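Putative ATPase, AAA family (Prochlorococcus marinus subsp. pastoris str. CCMP1986, PDB 3CTD) probably acts, as a full-length RarA-type AAA ATPase, in the cellular response to stalled DNA replication, and is represented here by its C-terminal part. Local coordinates at residues K44-R47 against A53-Y56; R73-S78 against L118-S123. The protein carries 1 engineered substitution. All blocks are in the same frame, centred on the assembly; numbering follows the deposited sequence.

Interaction 1: K44-R47 against A53-Y56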
# COMPACT_ATOMS: atom_id res chain seq x y z
N LYS B 44 19.62 16.20 2.05
CA LYS B 44 20.47 15.98 3.20
C LYS B 44 19.71 16.19 4.47
O LYS B 44 19.90 15.44 5.39
CB LYS B 44 21.73 16.84 3.18
CG LYS B 44 22.47 16.76 1.88
CD LYS B 44 23.84 17.43 2.05
CE LYS B 44 24.59 17.54 0.72
NZ LYS B 44 25.12 16.24 0.33
N SER B 45 18.81 17.19 4.52
CA SER B 45 17.96 17.36 5.72
C SER B 45 17.07 16.11 6.00
O SER B 45 16.85 15.70 7.15
CB SER B 45 17.05 18.61 5.54
OG SER B 45 17.76 19.73 5.00
N ILE B 46 16.55 15.52 4.93
CA ILE B 46 15.79 14.29 5.08
C ILE B 46 16.71 13.22 5.59
O ILE B 46 16.39 12.58 6.56
CB ILE B 46 15.14 13.84 3.72
CG1 ILE B 46 13.91 14.70 3.42
CG2 ILE B 46 14.86 12.30 3.69
CD1 ILE B 46 13.48 14.58 1.96
N ARG B 47 17.84 13.03 4.93
CA ARG B 47 18.81 12.04 5.41
C ARG B 47 19.24 12.27 6.84
O ARG B 47 19.42 11.31 7.59
CB ARG B 47 20.04 11.98 4.51
CG ARG B 47 21.09 10.97 5.00
CD ARG B 47 22.22 10.75 3.95
NE ARG B 47 21.69 10.65 2.59
CZ ARG B 47 22.04 11.45 1.59
NH1 ARG B 47 22.90 12.45 1.80
NH2 ARG B 47 21.50 11.25 0.39
N ALA B 53 14.20 21.50 8.77
CA ALA B 53 14.99 21.93 7.61
C ALA B 53 14.43 21.37 6.32
O ALA B 53 14.43 22.05 5.27
CB ALA B 53 16.42 21.54 7.78
N THR B 54 13.95 20.12 6.40
CA THR B 54 13.27 19.49 5.28
C THR B 54 12.20 20.44 4.78
O THR B 54 12.15 20.74 3.59
CB THR B 54 12.70 18.08 5.63
OG1 THR B 54 13.78 17.18 5.76
CG2 THR B 54 11.80 17.52 4.55
N LEU B 55 11.33 20.91 5.67
CA LEU B 55 10.25 21.80 5.21
C LEU B 55 10.75 23.12 4.61
O LEU B 55 10.22 23.61 3.58
CB LEU B 55 9.27 22.05 6.33
CG LEU B 55 8.41 20.87 6.72
CD1 LEU B 55 7.69 21.30 7.96
CD2 LEU B 55 7.42 20.49 5.59
N TYR B 56 11.78 23.69 5.22
CA TYR B 56 12.33 24.94 4.74
C TYR B 56 12.87 24.78 3.32
O TYR B 56 12.49 25.57 2.43
CB TYR B 56 13.39 25.43 5.71
CG TYR B 56 14.03 26.71 5.32
CD1 TYR B 56 13.48 27.93 5.68
CD2 TYR B 56 15.20 26.70 4.58
CE1 TYR B 56 14.07 29.12 5.28
CE2 TYR B 56 15.82 27.87 4.19
CZ TYR B 56 15.25 29.08 4.54
OH TYR B 56 15.88 30.26 4.17

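Interaction 2: R73-S78 against L118-S123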
# COMPACT_ATOMS: atom_id res chain seq x y z
N ARG B 73 10.81 12.75 -7.84
CA ARG B 73 11.83 11.79 -8.28
C ARG B 73 12.84 11.56 -7.18
O ARG B 73 13.13 10.41 -6.83
CB ARG B 73 12.55 12.27 -9.55
CG ARG B 73 12.06 11.64 -10.83
CD ARG B 73 12.76 12.22 -12.09
NE ARG B 73 11.66 12.85 -12.81
CZ ARG B 73 11.64 14.09 -13.26
NH1 ARG B 73 12.74 14.86 -13.17
NH2 ARG B 73 10.52 14.51 -13.83
N ARG B 74 13.36 12.65 -6.64
CA ARG B 74 14.32 12.60 -5.57
C ARG B 74 13.76 12.04 -4.29
O ARG B 74 14.46 11.37 -3.57
CB ARG B 74 14.95 13.97 -5.31
CG ARG B 74 15.89 14.41 -6.42
CD ARG B 74 17.19 13.54 -6.60
NE ARG B 74 17.85 13.93 -7.86
CZ ARG B 74 18.78 14.91 -7.99
NH1 ARG B 74 19.20 15.61 -6.93
NH2 ARG B 74 19.29 15.20 -9.20
N LEU B 75 12.49 12.30 -4.01
CA LEU B 75 11.84 11.67 -2.88
C LEU B 75 11.68 10.14 -3.11
O LEU B 75 11.86 9.35 -2.17
CB LEU B 75 10.49 12.32 -2.60
CG LEU B 75 10.42 13.75 -2.04
CD1 LEU B 75 8.96 14.16 -2.03
CD2 LEU B 75 10.93 13.72 -0.63
N LEU B 76 11.36 9.71 -4.33
CA LEU B 76 11.20 8.29 -4.59
C LEU B 76 12.56 7.62 -4.41
O LEU B 76 12.68 6.64 -3.66
CB LEU B 76 10.63 7.99 -5.97
CG LEU B 76 9.13 8.27 -6.22
CD1 LEU B 76 8.84 8.36 -7.74
CD2 LEU B 76 8.18 7.28 -5.53
N ILE B 77 13.57 8.16 -5.07
CA ILE B 77 14.96 7.73 -4.88
C ILE B 77 15.40 7.65 -3.42
O ILE B 77 15.92 6.64 -2.97
CB ILE B 77 15.93 8.66 -5.63
CG1 ILE B 77 15.60 8.65 -7.13
CG2 ILE B 77 17.39 8.29 -5.33
CD1 ILE B 77 16.48 9.61 -7.98
N SER B 78 15.22 8.73 -2.67
CA SER B 78 15.64 8.75 -1.29
C SER B 78 14.85 7.71 -0.44
O SER B 78 15.40 7.10 0.49
CB SER B 78 15.52 10.18 -0.76
OG SER B 78 15.22 10.10 0.61
N LEU B 118 8.06 15.03 4.87
CA LEU B 118 8.06 14.83 6.34
C LEU B 118 8.20 13.38 6.71
O LEU B 118 8.89 13.02 7.66
CB LEU B 118 6.79 15.41 6.97
CG LEU B 118 6.79 16.94 7.02
CD1 LEU B 118 5.38 17.42 7.30
CD2 LEU B 118 7.82 17.49 8.06
N TYR B 119 7.54 12.52 5.94
CA TYR B 119 7.52 11.09 6.23
C TYR B 119 8.92 10.46 6.17
O TYR B 119 9.29 9.66 7.02
CB TYR B 119 6.60 10.41 5.22
CG TYR B 119 6.50 8.94 5.43
CD1 TYR B 119 5.43 8.37 6.07
CD2 TYR B 119 7.49 8.10 4.96
CE1 TYR B 119 5.34 6.96 6.24
CE2 TYR B 119 7.41 6.68 5.14
CZ TYR B 119 6.34 6.13 5.77
OH TYR B 119 6.28 4.74 5.92
N LEU B 120 9.67 10.79 5.11
CA LEU B 120 11.05 10.33 4.97
C LEU B 120 11.94 10.95 6.05
O LEU B 120 12.74 10.25 6.64
CB LEU B 120 11.59 10.64 3.57
CG LEU B 120 10.84 9.90 2.46
CD1 LEU B 120 11.48 10.15 1.09
CD2 LEU B 120 10.78 8.41 2.79
N ALA B 121 11.80 12.25 6.33
CA ALA B 121 12.62 12.90 7.36
C ALA B 121 12.55 12.19 8.71
O ALA B 121 13.55 12.06 9.41
CB ALA B 121 12.22 14.33 7.51
N ILE B 122 11.35 11.73 9.11
CA ILE B 122 11.20 11.10 10.39
C ILE B 122 11.26 9.57 10.37
O ILE B 122 11.09 8.96 11.42
CB ILE B 122 9.91 11.58 11.14
CG1 ILE B 122 8.61 11.10 10.46
CG2 ILE B 122 9.89 13.09 11.20
CD1 ILE B 122 7.36 11.63 11.16
N SER B 123 11.50 8.95 9.21
CA SER B 123 11.59 7.48 9.20
C SER B 123 12.94 7.05 9.70
O SER B 123 13.92 7.82 9.54
CB SER B 123 11.41 6.93 7.78
OG SER B 123 10.13 7.24 7.30

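Interaction 1: K44-R47 against A53-Y56
The hydroxyl oxygen of Thr54 sits at the centre of this contact, hydrogen-bonded to the carbonyl of Asp50, in the turn just before its helix, and enclosed by Ser45 and Ile46 of the facing helix. With OG1 beside the backbone N (chi1 -71°), the oxygen can both reach back to that carbonyl and present itself to helix 36-47. There, Ile46 CG1 lies 3.4 Å from Thr54 OG1, in van der Waals contact. Ile46 N is also close, 3.3 Å from Thr54 OG1, but the angle is too poor for a hydrogen bond, and the tie to Asp50 is what satisfies the hydroxyl. The methyl of Thr54 packs alongside, its CG2 3.7 Å from Ile46 CG1, and the two branched side chains cross at about a right angle.

Ser45 repeats the pattern from the other helix. Its OG also lies beside the backbone N (chi1 -44°) and bonds to the carbonyl of Ala41, while the flank of the same oxygen meets the methyl of Ala53, with OG 3.6 Å from Ala53 CB. Ser45 CB presses directly on the opposing backbone, 3.6 Å from Thr54 N. Small side chains at this point let the main chains come very near, the CA atoms of Ser45 and Thr54 being 5.2 Å apart.

Beyond this buried seam, Arg47 forms a salt bridge with Asp82, and Lys44 makes a cation-pi contact with Tyr158 of the second subunit. Asp50, besides taking the Thr54 hydroxyl, accepts a hydrogen bond from Ala53 N through its side chain. The close approach is that of two consecutive helices, 36-47 and 51-63, meeting across a short turn, roughly where the AAA lid-related C-terminal region gives way to the MgsA-type C-terminal region.

Interaction 2: R73-S78 against L118-S123
Leu120 reaches from helix 110-121 to helix 68-83, where Leu75 and Ser78 receive its tip. Its CB points at the facing helix and packs on Ile46 of helix 36-47. With CG beside the backbone N, opposite the carbonyl carbon, an extended outer torsion (chi2 -176°) carries CD1 farther the same way, while CD2 diverges to a different neighbour.

Leu120 CD1 does the touching across the contact, resting 3.4 Å from Leu75 O, a close van der Waals approach to a main-chain carbonyl, and 3.8 Å from Ser78 OG. The third partner is the side chain of Leu75, whose CD2 comes to 4.0 Å from Leu120 CD1, the end of that leucine bending nearer than its first bond would suggest. One methyl thus fits among a carbonyl, a hydroxyl and another methyl, residues 75 and 78 being about one turn apart on a single helix face. This is packing in the helical core of the MgsA-type C-terminal region, and Ala79 and Ile83 extend the same apolar surface along helix 68-83, with Ala90 of helix 90-104 also touching Leu120.

Leu120 CD2 turns instead to its own neighbour, lying in the plane of the Tyr119 ring at its edge. At the C-terminal end of helix 110-121, Ser123 OG turns back to donate to Tyr119 O at 2.6 Å, meeting the carbonyl at 142° and 32° off its plane. Past the helix end, Lys125 NZ gathers the carbonyls of Leu120, Ala121 and Ser123, while the Tyr119 ring stacks with Trp191 of the second subunit.

Interactions 1 and 2 are neighbouring patches of one helical core, their centres about 9 Å apart. Ile46 bridges them: its CG2 lies 3.7 Å from Leu120 CB and its CD1 3.7 Å from Leu75 CD2, so helix 36-47 packs against both helices of interaction 2. A second seam joins helix 51-63 to helix 110-121, where Leu55 CG meets Leu118 CD2 at 3.7 Å and Ala121 CB approaches Thr54 OG1. Along the chain the contacts follow in series, the contact of 44-47 with 53-56 closing before 73-78 begins. Both reach the second subunit, and 73-78 also packs on the third.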